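Local coordinates for uncharacterized protein (Mycobacterium tuberculosis, PDB 6Y56) that is a nucleotidyltransferase toxin (MenT4) of a toxin-antitoxin system that probably blocks growth by adding nucleotides to tRNA acceptor stems, at residues A[27-32]-A[149-154]; A[77-82]-A[126-131]; A[184-189]-A[254-259]. All blocks are in the same frame, centred on the assembly; numbering follows the deposited sequence.

Interaction 1. Residues A[27-32]-A[149-154]; sequences AQDHLL and KAYGFG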
ATOM      1  N   ALA A  27      -6.246   3.559 -15.025  1.00 12.69           N
ATOM      2  CA  ALA A  27      -6.433   4.957 -14.637  1.00 12.26           C
ATOM      3  C   ALA A  27      -5.383   5.392 -13.624  1.00 12.61           C
ATOM      4  O   ALA A  27      -4.845   6.502 -13.720  1.00 12.88           O
ATOM      5  CB  ALA A  27      -7.843   5.156 -14.080  1.00 14.30           C
ATOM      6  N   GLN A  28      -5.067   4.524 -12.656  1.00 12.20           N
ATOM      7  CA  GLN A  28      -4.018   4.842 -11.691  1.00 13.46           C
ATOM      8  C   GLN A  28      -2.683   5.115 -12.369  1.00 12.47           C
ATOM      9  O   GLN A  28      -1.939   6.013 -11.951  1.00 12.79           O
ATOM     10  CB  GLN A  28      -3.832   3.686 -10.715  1.00 12.57           C
ATOM     11  CG  GLN A  28      -4.974   3.444  -9.777  1.00 11.44           C
ATOM     12  CD  GLN A  28      -4.816   2.139  -9.051  1.00 12.72           C
ATOM     13  OE1 GLN A  28      -4.194   1.206  -9.568  1.00 13.47           O
ATOM     14  NE2 GLN A  28      -5.379   2.053  -7.856  1.00 14.71           N
ATOM     15  N   ASP A  29      -2.327   4.321 -13.391  1.00 12.08           N
ATOM     16  CA  ASP A  29      -1.068   4.570 -14.095  1.00 14.27           C
ATOM     17  C   ASP A  29      -1.064   5.955 -14.716  1.00 13.25           C
ATOM     18  O   ASP A  29      -0.036   6.645 -14.725  1.00 13.13           O
ATOM     19  CB  ASP A  29      -0.844   3.551 -15.213  1.00 14.35           C
ATOM     20  CG  ASP A  29      -0.679   2.142 -14.706  1.00 15.77           C
ATOM     21  OD1 ASP A  29      -0.408   1.947 -13.498  1.00 16.34           O
ATOM     22  OD2 ASP A  29      -0.817   1.227 -15.531  1.00 14.96           O
ATOM     23  N   HIS A  30      -2.209   6.363 -15.255  1.00 13.00           N
ATOM     24  CA  HIS A  30      -2.334   7.681 -15.863  1.00 14.41           C
ATOM     25  C   HIS A  30      -2.218   8.777 -14.812  1.00 13.12           C
ATOM     26  O   HIS A  30      -1.571   9.803 -15.053  1.00 14.06           O
ATOM     27  CB  HIS A  30      -3.658   7.777 -16.631  1.00 13.93           C
ATOM     28  CG  HIS A  30      -3.646   7.058 -17.946  1.00 15.02           C
ATOM     29  ND1 HIS A  30      -3.519   5.690 -18.048  1.00 14.85           N
ATOM     30  CD2 HIS A  30      -3.735   7.523 -19.216  1.00 16.45           C
ATOM     31  CE1 HIS A  30      -3.526   5.341 -19.325  1.00 17.78           C
ATOM     32  NE2 HIS A  30      -3.652   6.436 -20.053  1.00 17.74           N
ATOM     33  N   LEU A  31      -2.828   8.576 -13.638  1.00 13.34           N
ATOM     34  CA  LEU A  31      -2.742   9.563 -12.566  1.00 14.41           C
ATOM     35  C   LEU A  31      -1.313   9.686 -12.058  1.00 13.70           C
ATOM     36  O   LEU A  31      -0.815  10.797 -11.838  1.00 13.14           O
ATOM     37  CB  LEU A  31      -3.688   9.168 -11.429  1.00 13.96           C
ATOM     38  CG  LEU A  31      -3.820  10.078 -10.196  1.00 15.64           C
ATOM     39  CD1 LEU A  31      -5.106   9.796  -9.463  1.00 16.75           C
ATOM     40  CD2 LEU A  31      -2.668   9.889  -9.199  1.00 23.96           C
ATOM     41  N   LEU A  32      -0.634   8.551 -11.880  1.00 12.78           N
ATOM     42  CA  LEU A  32       0.747   8.579 -11.414  1.00 13.03           C
ATOM     43  C   LEU A  32       1.656   9.251 -12.436  1.00 12.56           C
ATOM     44  O   LEU A  32       2.573   9.994 -12.063  1.00 13.52           O
ATOM     45  CB  LEU A  32       1.203   7.159 -11.073  1.00 13.27           C
ATOM     46  CG  LEU A  32       0.542   6.565  -9.820  1.00 12.50           C
ATOM     47  CD1 LEU A  32       0.715   5.044  -9.780  1.00 13.29           C
ATOM     48  CD2 LEU A  32       1.110   7.197  -8.564  1.00 14.06           C
ATOM     49  N   LYS A 149       1.736  -0.596 -23.516  1.00 18.31           N
ATOM     50  CA  LYS A 149       2.109  -0.215 -24.876  1.00 20.15           C
ATOM     51  C   LYS A 149       1.049   0.645 -25.550  1.00 23.99           C
ATOM     52  O   LYS A 149       1.347   1.315 -26.546  1.00 25.81           O
ATOM     53  CB  LYS A 149       2.372  -1.470 -25.714  1.00 23.82           C
ATOM     54  CG  LYS A 149       3.581  -2.272 -25.266  1.00 30.60           C
ATOM     55  CD  LYS A 149       3.968  -3.316 -26.305  1.00 37.32           C
ATOM     56  CE  LYS A 149       3.241  -4.629 -26.057  1.00 33.01           C
ATOM     57  NZ  LYS A 149       2.425  -5.070 -27.224  1.00 42.08           N
ATOM     58  N   ALA A 150      -0.173   0.655 -25.036  1.00 18.53           N
ATOM     59  CA  ALA A 150      -1.251   1.423 -25.644  1.00 20.18           C
ATOM     60  C   ALA A 150      -1.413   2.819 -25.055  1.00 23.09           C
ATOM     61  O   ALA A 150      -2.305   3.557 -25.494  1.00 21.55           O
ATOM     62  CB  ALA A 150      -2.576   0.668 -25.528  1.00 20.97           C
ATOM     63  N   TYR A 151      -0.577   3.203 -24.085  1.00 18.89           N
ATOM     64  CA  TYR A 151      -0.829   4.433 -23.340  1.00 19.11           C
ATOM     65  C   TYR A 151      -0.493   5.687 -24.140  1.00 21.83           C
ATOM     66  O   TYR A 151      -1.159   6.716 -23.988  1.00 21.95           O
ATOM     67  CB  TYR A 151      -0.024   4.437 -22.037  1.00 17.45           C
ATOM     68  CG  TYR A 151      -0.557   3.535 -20.943  1.00 15.39           C
ATOM     69  CD1 TYR A 151      -1.678   2.736 -21.143  1.00 17.97           C
ATOM     70  CD2 TYR A 151       0.072   3.491 -19.704  1.00 14.28           C
ATOM     71  CE1 TYR A 151      -2.161   1.911 -20.129  1.00 15.74           C
ATOM     72  CE2 TYR A 151      -0.395   2.671 -18.700  1.00 15.74           C
ATOM     73  CZ  TYR A 151      -1.514   1.897 -18.906  1.00 14.34           C
ATOM     74  OH  TYR A 151      -1.970   1.092 -17.885  1.00 14.66           O
ATOM     75  N   GLY A 152       0.553   5.642 -24.959  1.00 21.95           N
ATOM     76  CA  GLY A 152       0.999   6.835 -25.650  1.00 26.60           C
ATOM     77  C   GLY A 152       1.956   7.714 -24.868  1.00 27.15           C
ATOM     78  O   GLY A 152       2.314   8.798 -25.346  1.00 28.76           O
ATOM     79  N   PHE A 153       2.362   7.296 -23.672  1.00 18.46           N
ATOM     80  CA  PHE A 153       3.444   7.925 -22.927  1.00 20.10           C
ATOM     81  C   PHE A 153       4.181   6.814 -22.199  1.00 17.96           C
ATOM     82  O   PHE A 153       3.658   5.711 -22.039  1.00 19.07           O
ATOM     83  CB  PHE A 153       2.915   8.946 -21.907  1.00 20.87           C
ATOM     84  CG  PHE A 153       1.825   8.407 -21.030  1.00 20.56           C
ATOM     85  CD1 PHE A 153       2.128   7.729 -19.860  1.00 18.13           C
ATOM     86  CD2 PHE A 153       0.491   8.552 -21.389  1.00 20.86           C
ATOM     87  CE1 PHE A 153       1.126   7.222 -19.055  1.00 18.68           C
ATOM     88  CE2 PHE A 153      -0.521   8.045 -20.582  1.00 20.12           C
ATOM     89  CZ  PHE A 153      -0.198   7.379 -19.419  1.00 18.68           C
ATOM     90  N   GLY A 154       5.407   7.107 -21.778  1.00 19.50           N
ATOM     91  CA  GLY A 154       6.173   6.180 -20.965  1.00 18.25           C
ATOM     92  C   GLY A 154       5.903   6.410 -19.486  1.00 17.65           C
ATOM     93  O   GLY A 154       5.783   7.544 -19.032  1.00 18.86           O
TER
HETATM   94  O   HOH W   1      -3.619   6.677 -22.807  1.00 25.52           O
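Tyr-151 reaches from its loop to Asp-29 and His-30 on the helix. Its CB lies over a face of the Phe-153 ring, toward the rim. Further out, CE1 of His-30 sits over the centre of the Tyr-151 ring and is 3.7 Å from CD1 of Tyr-151. The two rings meet edge-to-face, planes 59° apart, with the histidine giving the edge. CE2 of Tyr-151 rests 3.6 Å from CB of Asp-29. At the tip, OH of Tyr-151 donates a hydrogen bond of 2.6 Å to OD2 of Asp-29. This oxygen lies near the ring plane and uses its anti lone pair. The other carboxylate oxygen of Asp-29, OD1, is salt-bridged to Lys-56. The contact joins the loop between strands 138-141 and 157-160 to helix 19-38, which packs on the mixed sheet of the nucleotidyltransferase fold. Phe-153 completes an aromatic cluster. Its CG stands between the backbone N and the carbonyl carbon (chi1 50°), which turns the ring edge onto a face of His-30. The pair is T-shaped, planes 88° apart, with CZ of Phe-153 3.5 Å from CD2 of His-30. The imidazole is gripped at both nitrogens. ND1 bonds to the carbonyl O of Val-26. NE2 is 2.8 Å from the O atom of water 1, and that water donates to the backbone O of Tyr-151.

Interaction 2. Residues A[77-82]-A[126-131]; sequences EVVLEV and VEFARR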
ATOM      1  N   GLU A  77       0.997  20.903   3.097  1.00 15.57           N
ATOM      2  CA  GLU A  77       1.022  21.679   1.861  1.00 17.33           C
ATOM      3  C   GLU A  77       1.255  20.798   0.647  1.00 15.23           C
ATOM      4  O   GLU A  77       0.706  21.065  -0.426  1.00 15.91           O
ATOM      5  CB  GLU A  77       2.109  22.734   1.932  1.00 19.84           C
ATOM      6  CG  GLU A  77       1.601  24.010   2.484  1.00 32.32           C
ATOM      7  CD  GLU A  77       2.725  24.898   2.901  1.00 41.70           C
ATOM      8  OE1 GLU A  77       3.374  25.509   2.021  1.00 41.66           O
ATOM      9  OE2 GLU A  77       2.987  24.948   4.120  1.00 45.42           O
ATOM     10  N   VAL A  78       2.082  19.759   0.797  1.00 15.63           N
ATOM     11  CA  VAL A  78       2.323  18.829  -0.301  1.00 15.33           C
ATOM     12  C   VAL A  78       1.064  18.023  -0.598  1.00 13.77           C
ATOM     13  O   VAL A  78       0.704  17.807  -1.758  1.00 14.65           O
ATOM     14  CB  VAL A  78       3.525  17.925   0.026  1.00 16.06           C
ATOM     15  CG1 VAL A  78       3.602  16.761  -0.950  1.00 16.05           C
ATOM     16  CG2 VAL A  78       4.805  18.742   0.013  1.00 18.42           C
ATOM     17  N   VAL A  79       0.368  17.581   0.452  1.00 14.65           N
ATOM     18  CA  VAL A  79      -0.897  16.874   0.278  1.00 12.91           C
ATOM     19  C   VAL A  79      -1.867  17.722  -0.523  1.00 12.76           C
ATOM     20  O   VAL A  79      -2.488  17.254  -1.481  1.00 13.15           O
ATOM     21  CB  VAL A  79      -1.480  16.486   1.649  1.00 13.52           C
ATOM     22  CG1 VAL A  79      -2.855  15.858   1.491  1.00 13.46           C
ATOM     23  CG2 VAL A  79      -0.531  15.545   2.388  1.00 13.85           C
ATOM     24  N   LEU A  80      -2.003  18.996  -0.149  1.00 14.03           N
ATOM     25  CA  LEU A  80      -2.952  19.848  -0.853  1.00 15.46           C
ATOM     26  C   LEU A  80      -2.544  20.045  -2.309  1.00 15.81           C
ATOM     27  O   LEU A  80      -3.396  20.021  -3.202  1.00 15.03           O
ATOM     28  CB  LEU A  80      -3.091  21.191  -0.139  1.00 16.52           C
ATOM     29  CG  LEU A  80      -4.148  22.131  -0.741  1.00 17.62           C
ATOM     30  CD1 LEU A  80      -5.536  21.531  -0.624  1.00 20.68           C
ATOM     31  CD2 LEU A  80      -4.098  23.488  -0.063  1.00 21.43           C
ATOM     32  N   GLU A  81      -1.248  20.227  -2.568  1.00 14.66           N
ATOM     33  CA  GLU A  81      -0.775  20.371  -3.943  1.00 15.31           C
ATOM     34  C   GLU A  81      -1.180  19.165  -4.785  1.00 13.92           C
ATOM     35  O   GLU A  81      -1.721  19.313  -5.889  1.00 15.52           O
ATOM     36  CB  GLU A  81       0.742  20.564  -3.931  1.00 17.30           C
ATOM     37  CG  GLU A  81       1.401  20.605  -5.302  1.00 25.15           C
ATOM     38  CD  GLU A  81       2.920  20.541  -5.216  1.00 28.99           C
ATOM     39  OE1 GLU A  81       3.455  20.352  -4.104  1.00 34.67           O
ATOM     40  OE2 GLU A  81       3.582  20.675  -6.265  1.00 38.64           O
ATOM     41  N   VAL A  82      -0.966  17.958  -4.252  1.00 14.16           N
ATOM     42  CA  VAL A  82      -1.327  16.737  -4.970  1.00 14.75           C
ATOM     43  C   VAL A  82      -2.826  16.662  -5.193  1.00 12.85           C
ATOM     44  O   VAL A  82      -3.284  16.355  -6.296  1.00 14.66           O
ATOM     45  CB  VAL A  82      -0.809  15.502  -4.218  1.00 14.53           C
ATOM     46  CG1 VAL A  82      -1.333  14.226  -4.882  1.00 16.68           C
ATOM     47  CG2 VAL A  82       0.701  15.520  -4.186  1.00 15.73           C
ATOM     48  N   VAL A 126      -7.449   7.618  -2.131  1.00 16.77           N
ATOM     49  CA  VAL A 126      -6.098   8.150  -2.029  1.00 15.09           C
ATOM     50  C   VAL A 126      -5.897   8.549  -0.578  1.00 17.75           C
ATOM     51  O   VAL A 126      -6.762   9.207   0.011  1.00 17.74           O
ATOM     52  CB  VAL A 126      -5.901   9.365  -2.951  1.00 17.18           C
ATOM     53  CG1 VAL A 126      -4.451   9.807  -2.944  1.00 17.20           C
ATOM     54  CG2 VAL A 126      -6.364   9.056  -4.368  1.00 19.91           C
ATOM     55  N   GLU A 127      -4.771   8.145   0.007  1.00 15.70           N
ATOM     56  CA  GLU A 127      -4.498   8.453   1.403  1.00 16.38           C
ATOM     57  C   GLU A 127      -3.062   8.919   1.546  1.00 14.44           C
ATOM     58  O   GLU A 127      -2.166   8.413   0.861  1.00 15.45           O
ATOM     59  CB  GLU A 127      -4.718   7.235   2.299  1.00 17.74           C
ATOM     60  CG  GLU A 127      -4.766   7.561   3.774  1.00 23.72           C
ATOM     61  CD  GLU A 127      -4.959   6.329   4.631  1.00 31.30           C
ATOM     62  OE1 GLU A 127      -4.866   6.451   5.869  1.00 40.02           O
ATOM     63  OE2 GLU A 127      -5.201   5.242   4.063  1.00 37.81           O
ATOM     64  N   PHE A 128      -2.841   9.861   2.463  1.00 13.40           N
ATOM     65  CA  PHE A 128      -1.540  10.488   2.665  1.00 12.30           C
ATOM     66  C   PHE A 128      -1.159  10.350   4.126  1.00 12.16           C
ATOM     67  O   PHE A 128      -1.759  11.006   4.989  1.00 13.58           O
ATOM     68  CB  PHE A 128      -1.603  11.965   2.312  1.00 12.16           C
ATOM     69  CG  PHE A 128      -1.941  12.235   0.889  1.00 12.64           C
ATOM     70  CD1 PHE A 128      -3.259  12.340   0.486  1.00 13.26           C
ATOM     71  CD2 PHE A 128      -0.941  12.421  -0.045  1.00 13.09           C
ATOM     72  CE1 PHE A 128      -3.591  12.606  -0.821  1.00 13.76           C
ATOM     73  CE2 PHE A 128      -1.263  12.696  -1.361  1.00 15.03           C
ATOM     74  CZ  PHE A 128      -2.590  12.782  -1.748  1.00 14.07           C
ATOM     75  N   ALA A 129      -0.156   9.524   4.405  1.00 12.64           N
ATOM     76  CA  ALA A 129       0.313   9.333   5.767  1.00 13.11           C
ATOM     77  C   ALA A 129       1.167  10.516   6.199  1.00 15.56           C
ATOM     78  O   ALA A 129       1.943  11.065   5.408  1.00 14.68           O
ATOM     79  CB  ALA A 129       1.158   8.062   5.848  1.00 15.25           C
ATOM     80  N   ARG A 130       1.031  10.899   7.468  1.00 14.40           N
ATOM     81  CA  ARG A 130       1.782  12.012   8.032  1.00 15.37           C
ATOM     82  C   ARG A 130       3.120  11.587   8.614  1.00 15.56           C
ATOM     83  O   ARG A 130       4.077  12.370   8.575  1.00 17.28           O
ATOM     84  CB  ARG A 130       0.960  12.669   9.143  1.00 18.97           C
ATOM     85  CG  ARG A 130       1.530  13.976   9.635  1.00 25.42           C
ATOM     86  CD  ARG A 130       0.767  14.492  10.848  1.00 24.76           C
ATOM     87  NE  ARG A 130      -0.677  14.532  10.622  1.00 27.58           N
ATOM     88  CZ  ARG A 130      -1.312  15.533  10.020  1.00 25.70           C
ATOM     89  NH1 ARG A 130      -0.629  16.578   9.574  1.00 25.58           N
ATOM     90  NH2 ARG A 130      -2.628  15.485   9.857  1.00 28.84           N
ATOM     91  N   ARG A 131       3.201  10.380   9.176  1.00 18.26           N
ATOM     92  CA  ARG A 131       4.413   9.969   9.872  1.00 20.34           C
ATOM     93  C   ARG A 131       5.513   9.711   8.854  1.00 20.89           C
ATOM     94  O   ARG A 131       5.286   9.003   7.872  1.00 22.50           O
ATOM     95  CB  ARG A 131       4.159   8.704  10.692  1.00 21.01           C
ATOM     96  CG  ARG A 131       5.257   8.421  11.720  1.00 23.46           C
ATOM     97  CD  ARG A 131       5.047   7.106  12.465  1.00 27.80           C
ATOM     98  NE  ARG A 131       3.640   6.884  12.783  1.00 27.29           N
ATOM     99  CZ  ARG A 131       3.109   5.700  13.072  1.00 24.33           C
ATOM    100  NH1 ARG A 131       3.860   4.600  13.102  1.00 19.79           N
ATOM    101  NH2 ARG A 131       1.810   5.619  13.325  1.00 23.80           N
TER
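Val-79 on the helix and Phe-128 on the strand mark the nearest backbone approach, with their CA atoms 6.8 Å apart. Segment 77-82 is helical throughout. Segment 126-131 is extended as far as Ala-129 and then turns off into a loop. Val-79, Val-82 and Phe-128 all start toward the opposite segment, and all three are buried. The benzyl group carries the contact from the strand side. CG1 of Val-79 lies over one face of the Phe-128 ring, 3.9 Å from its centroid and 21° off the ring normal. This is a CH-pi contact, shifted toward the CD1 rim. The second branch, CG2 of Val-79, packs 3.7 Å from CB of Phe-128. Val-79 thus covers both the root of the benzyl group and part of its face. Strand 125-129 lies between 68-72, its parallel neighbour, and 107-114, its antiparallel one, inside the six-stranded sheet of what is probably the catalytic fold. Helix 76-86 follows strand 68-72 and covers Phe-128, while Glu-127 touches Asp-70 of that strand. Val-82 comes to the ring from its edge. Its CG1, anti to the backbone N (chi1 173°), reaches within 3.7 Å of CZ of Phe-128 and 3.8 Å of CE2 of Phe-128. Ala-73 and Arg-106 also touch Val-79. Past the strand, Arg-130 forms a salt bridge with Asp-76 at the start of the helix.

Interaction 3. Residues A[184-189]-A[254-259]; sequences YDLNHF and ARVRKR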
ATOM      1  N   TYR A 184      -3.157 -11.299   1.348  1.00 13.83           N
ATOM      2  CA  TYR A 184      -2.625 -11.573   0.018  1.00 13.69           C
ATOM      3  C   TYR A 184      -1.226 -10.982  -0.150  1.00 13.14           C
ATOM      4  O   TYR A 184      -0.311 -11.635  -0.668  1.00 13.36           O
ATOM      5  CB  TYR A 184      -3.577 -11.020  -1.054  1.00 14.81           C
ATOM      6  CG  TYR A 184      -3.055 -11.245  -2.445  1.00 16.47           C
ATOM      7  CD1 TYR A 184      -2.160 -10.351  -3.035  1.00 16.18           C
ATOM      8  CD2 TYR A 184      -3.413 -12.382  -3.158  1.00 19.83           C
ATOM      9  CE1 TYR A 184      -1.659 -10.568  -4.295  1.00 17.99           C
ATOM     10  CE2 TYR A 184      -2.913 -12.611  -4.430  1.00 18.76           C
ATOM     11  CZ  TYR A 184      -2.030 -11.706  -4.984  1.00 19.19           C
ATOM     12  OH  TYR A 184      -1.524 -11.943  -6.248  1.00 19.87           O
ATOM     13  N   ASP A 185      -1.055  -9.716   0.237  1.00 13.37           N
ATOM     14  CA  ASP A 185       0.237  -9.060   0.049  1.00 13.02           C
ATOM     15  C   ASP A 185       1.314  -9.711   0.907  1.00 13.93           C
ATOM     16  O   ASP A 185       2.442  -9.903   0.448  1.00 14.15           O
ATOM     17  CB  ASP A 185       0.120  -7.564   0.347  1.00 13.56           C
ATOM     18  CG  ASP A 185      -0.782  -6.822  -0.638  1.00 13.76           C
ATOM     19  OD1 ASP A 185      -1.084  -7.343  -1.740  1.00 14.59           O
ATOM     20  OD2 ASP A 185      -1.197  -5.699  -0.283  1.00 16.09           O
ATOM     21  N   LEU A 186       0.971 -10.076   2.143  1.00 13.45           N
ATOM     22  CA  LEU A 186       1.933 -10.755   3.004  1.00 14.39           C
ATOM     23  C   LEU A 186       2.311 -12.112   2.439  1.00 14.82           C
ATOM     24  O   LEU A 186       3.454 -12.555   2.606  1.00 14.77           O
ATOM     25  CB  LEU A 186       1.364 -10.907   4.414  1.00 13.76           C
ATOM     26  CG  LEU A 186       1.369  -9.609   5.225  1.00 13.79           C
ATOM     27  CD1 LEU A 186       0.536  -9.807   6.471  1.00 16.77           C
ATOM     28  CD2 LEU A 186       2.784  -9.206   5.577  1.00 13.59           C
ATOM     29  N   ASN A 187       1.363 -12.784   1.773  1.00 14.24           N
ATOM     30  CA  ASN A 187       1.682 -14.045   1.114  1.00 16.79           C
ATOM     31  C   ASN A 187       2.735 -13.854   0.029  1.00 15.74           C
ATOM     32  O   ASN A 187       3.579 -14.736  -0.172  1.00 16.54           O
ATOM     33  CB  ASN A 187       0.407 -14.680   0.557  1.00 15.54           C
ATOM     34  CG  ASN A 187       0.654 -16.041  -0.060  1.00 23.00           C
ATOM     35  OD1 ASN A 187       0.911 -17.009   0.650  1.00 23.49           O
ATOM     36  ND2 ASN A 187       0.572 -16.120  -1.381  1.00 22.72           N
ATOM     37  N   HIS A 188       2.713 -12.713  -0.677  1.00 15.04           N
ATOM     38  CA  HIS A 188       3.782 -12.413  -1.625  1.00 15.27           C
ATOM     39  C   HIS A 188       5.088 -12.108  -0.913  1.00 17.23           C
ATOM     40  O   HIS A 188       6.141 -12.595  -1.329  1.00 17.68           O
ATOM     41  CB  HIS A 188       3.384 -11.255  -2.537  1.00 17.61           C
ATOM     42  CG  HIS A 188       2.652 -11.687  -3.761  1.00 17.80           C
ATOM     43  ND1 HIS A 188       3.276 -12.302  -4.825  1.00 20.06           N
ATOM     44  CD2 HIS A 188       1.342 -11.600  -4.087  1.00 20.06           C
ATOM     45  CE1 HIS A 188       2.377 -12.575  -5.756  1.00 20.11           C
ATOM     46  NE2 HIS A 188       1.197 -12.157  -5.333  1.00 21.38           N
ATOM     47  N   PHE A 189       5.054 -11.301   0.155  1.00 14.06           N
ATOM     48  CA  PHE A 189       6.297 -11.029   0.873  1.00 16.39           C
ATOM     49  C   PHE A 189       6.915 -12.330   1.363  1.00 18.66           C
ATOM     50  O   PHE A 189       8.141 -12.489   1.353  1.00 17.94           O
ATOM     51  CB  PHE A 189       6.068 -10.081   2.055  1.00 16.01           C
ATOM     52  CG  PHE A 189       5.887  -8.642   1.673  1.00 15.94           C
ATOM     53  CD1 PHE A 189       6.905  -7.916   1.088  1.00 19.11           C
ATOM     54  CD2 PHE A 189       4.682  -8.015   1.910  1.00 15.96           C
ATOM     55  CE1 PHE A 189       6.715  -6.587   0.738  1.00 22.63           C
ATOM     56  CE2 PHE A 189       4.489  -6.688   1.577  1.00 18.58           C
ATOM     57  CZ  PHE A 189       5.502  -5.973   0.985  1.00 17.51           C
ATOM     58  N   ALA A 254      -1.888 -19.917   6.166  1.00 23.27           N
ATOM     59  CA  ALA A 254      -0.906 -20.882   6.644  1.00 25.23           C
ATOM     60  C   ALA A 254       0.507 -20.469   6.262  1.00 21.93           C
ATOM     61  O   ALA A 254       1.420 -20.542   7.095  1.00 22.64           O
ATOM     62  CB  ALA A 254      -1.228 -22.275   6.105  1.00 26.46           C
ATOM     63  N   ARG A 255       0.714 -20.041   5.008  1.00 19.39           N
ATOM     64  CA  ARG A 255       2.055 -19.659   4.583  1.00 18.84           C
ATOM     65  C   ARG A 255       2.541 -18.432   5.340  1.00 18.58           C
ATOM     66  O   ARG A 255       3.707 -18.369   5.745  1.00 17.90           O
ATOM     67  CB  ARG A 255       2.122 -19.399   3.073  1.00 23.50           C
ATOM     68  CG  ARG A 255       3.561 -19.153   2.605  1.00 26.87           C
ATOM     69  CD  ARG A 255       3.674 -18.352   1.320  1.00 31.60           C
ATOM     70  NE  ARG A 255       3.568 -19.207   0.142  1.00 32.65           N
ATOM     71  CZ  ARG A 255       3.503 -18.754  -1.105  1.00 33.77           C
ATOM     72  NH1 ARG A 255       3.544 -17.448  -1.343  1.00 29.84           N
ATOM     73  NH2 ARG A 255       3.402 -19.608  -2.118  1.00 36.36           N
ATOM     74  N   VAL A 256       1.661 -17.449   5.539  1.00 16.72           N
ATOM     75  CA  VAL A 256       2.042 -16.225   6.245  1.00 16.05           C
ATOM     76  C   VAL A 256       2.374 -16.534   7.701  1.00 15.86           C
ATOM     77  O   VAL A 256       3.413 -16.120   8.222  1.00 15.28           O
ATOM     78  CB  VAL A 256       0.933 -15.163   6.098  1.00 14.53           C
ATOM     79  CG1 VAL A 256       1.113 -14.009   7.101  1.00 18.31           C
ATOM     80  CG2 VAL A 256       0.889 -14.632   4.666  1.00 17.20           C
ATOM     81  N   ARG A 257       1.505 -17.288   8.374  1.00 17.31           N
ATOM     82  CA  ARG A 257       1.744 -17.614   9.776  1.00 18.06           C
ATOM     83  C   ARG A 257       3.060 -18.365   9.957  1.00 18.58           C
ATOM     84  O   ARG A 257       3.795 -18.117  10.922  1.00 20.73           O
ATOM     85  CB  ARG A 257       0.570 -18.426  10.320  1.00 21.89           C
ATOM     86  CG  ARG A 257       0.754 -18.903  11.753  1.00 21.97           C
ATOM     87  CD  ARG A 257      -0.585 -19.202  12.411  1.00 25.05           C
ATOM     88  NE  ARG A 257      -1.514 -19.874  11.508  1.00 27.47           N
ATOM     89  CZ  ARG A 257      -1.515 -21.181  11.277  1.00 29.99           C
ATOM     90  NH1 ARG A 257      -0.632 -21.963  11.886  1.00 32.82           N
ATOM     91  NH2 ARG A 257      -2.395 -21.706  10.436  1.00 30.40           N
ATOM     92  N   LYS A 258       3.376 -19.288   9.045  1.00 16.74           N
ATOM     93  CA  LYS A 258       4.629 -20.027   9.145  1.00 19.08           C
ATOM     94  C   LYS A 258       5.827 -19.142   8.832  1.00 17.97           C
ATOM     95  O   LYS A 258       6.830 -19.158   9.557  1.00 17.89           O
ATOM     96  CB  LYS A 258       4.612 -21.215   8.193  1.00 19.96           C
ATOM     97  CG  LYS A 258       5.851 -22.071   8.295  1.00 28.30           C
ATOM     98  CD  LYS A 258       5.723 -23.235   7.363  1.00 34.61           C
ATOM     99  CE  LYS A 258       6.981 -24.075   7.451  1.00 40.24           C
ATOM    100  NZ  LYS A 258       6.936 -25.260   6.551  1.00 46.19           N
ATOM    101  N   ARG A 259       5.754 -18.380   7.743  1.00 16.01           N
ATOM    102  CA  ARG A 259       6.923 -17.619   7.316  1.00 15.26           C
ATOM    103  C   ARG A 259       7.310 -16.561   8.335  1.00 14.05           C
ATOM    104  O   ARG A 259       8.502 -16.287   8.519  1.00 15.36           O
ATOM    105  CB  ARG A 259       6.664 -16.946   5.962  1.00 16.63           C
ATOM    106  CG  ARG A 259       7.843 -16.104   5.440  1.00 18.14           C
ATOM    107  CD  ARG A 259       9.056 -16.987   5.161  1.00 18.99           C
ATOM    108  NE  ARG A 259      10.286 -16.263   4.835  1.00 20.65           N
ATOM    109  CZ  ARG A 259      11.168 -15.852   5.740  1.00 19.24           C
ATOM    110  NH1 ARG A 259      10.941 -16.052   7.032  1.00 19.84           N
ATOM    111  NH2 ARG A 259      12.281 -15.232   5.358  1.00 21.19           N
TER
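Arg-255 lays its guanidinium group against the amide of Asn-187. The two planes are 14° apart, and OD1 of Asn-187 lies over a guanidinium face. CG of Asn-187 lies opposite its backbone N (chi1 -176°), which carries the amide out toward the arginine. The arginine chain is extended through its first two torsions and bends at chi3, which turns the guanidinium toward the other helix. NH1 of Arg-255 then donates to the backbone O of Asn-187 at 3.0 Å. The bond is bent, and the donor lies above the carbonyl plane, although the carbonyl O is in the guanidinium plane. OD1 of Asn-187 accepts nothing from this arginine and instead packs 3.1 Å from CD of Arg-255. Beside this polar pair, CG2 of Val-256 fits against the helix backbone, 3.5 Å from N of Asn-187. The same methyl lies 3.8 Å from CB of Leu-186. The axes of segments 184-189 and 254-259 come within 8.8 Å and are inclined at 53°. The contact joins two helices away from the mixed sheet. Leu-186 also packs on helix 163-174, Asp-185 and Phe-189 touch Leu-54 of helix 50-59, and Tyr-184 meets Trp-252 of helix 249-259 edge-to-face.

Interaction 2 includes a strand of the mixed sheet, and the helix of interaction 1 packs on the same sheet. Their centres are 22 Å apart and their nearest atoms about 5 Å. Leu-32 and Val-126 both pack on Phe-71, and Leu-31 and Val-126 both touch Leu-110. Along the chain, interaction 2 falls between the two segments of interaction 1. Interaction 3 comes later, in a helical region, with its centre 31 Å from interaction 1 and 30 Å from interaction 2. Helix 50-59 links interactions 1 and 3, through Lys-56 to Asp-29 and Leu-54 to Asp-185. Asp-70, beside Glu-127, is part of an Asp-Leu-Asp sequence that resembles the metal-binding motif of nucleotidyltransferases.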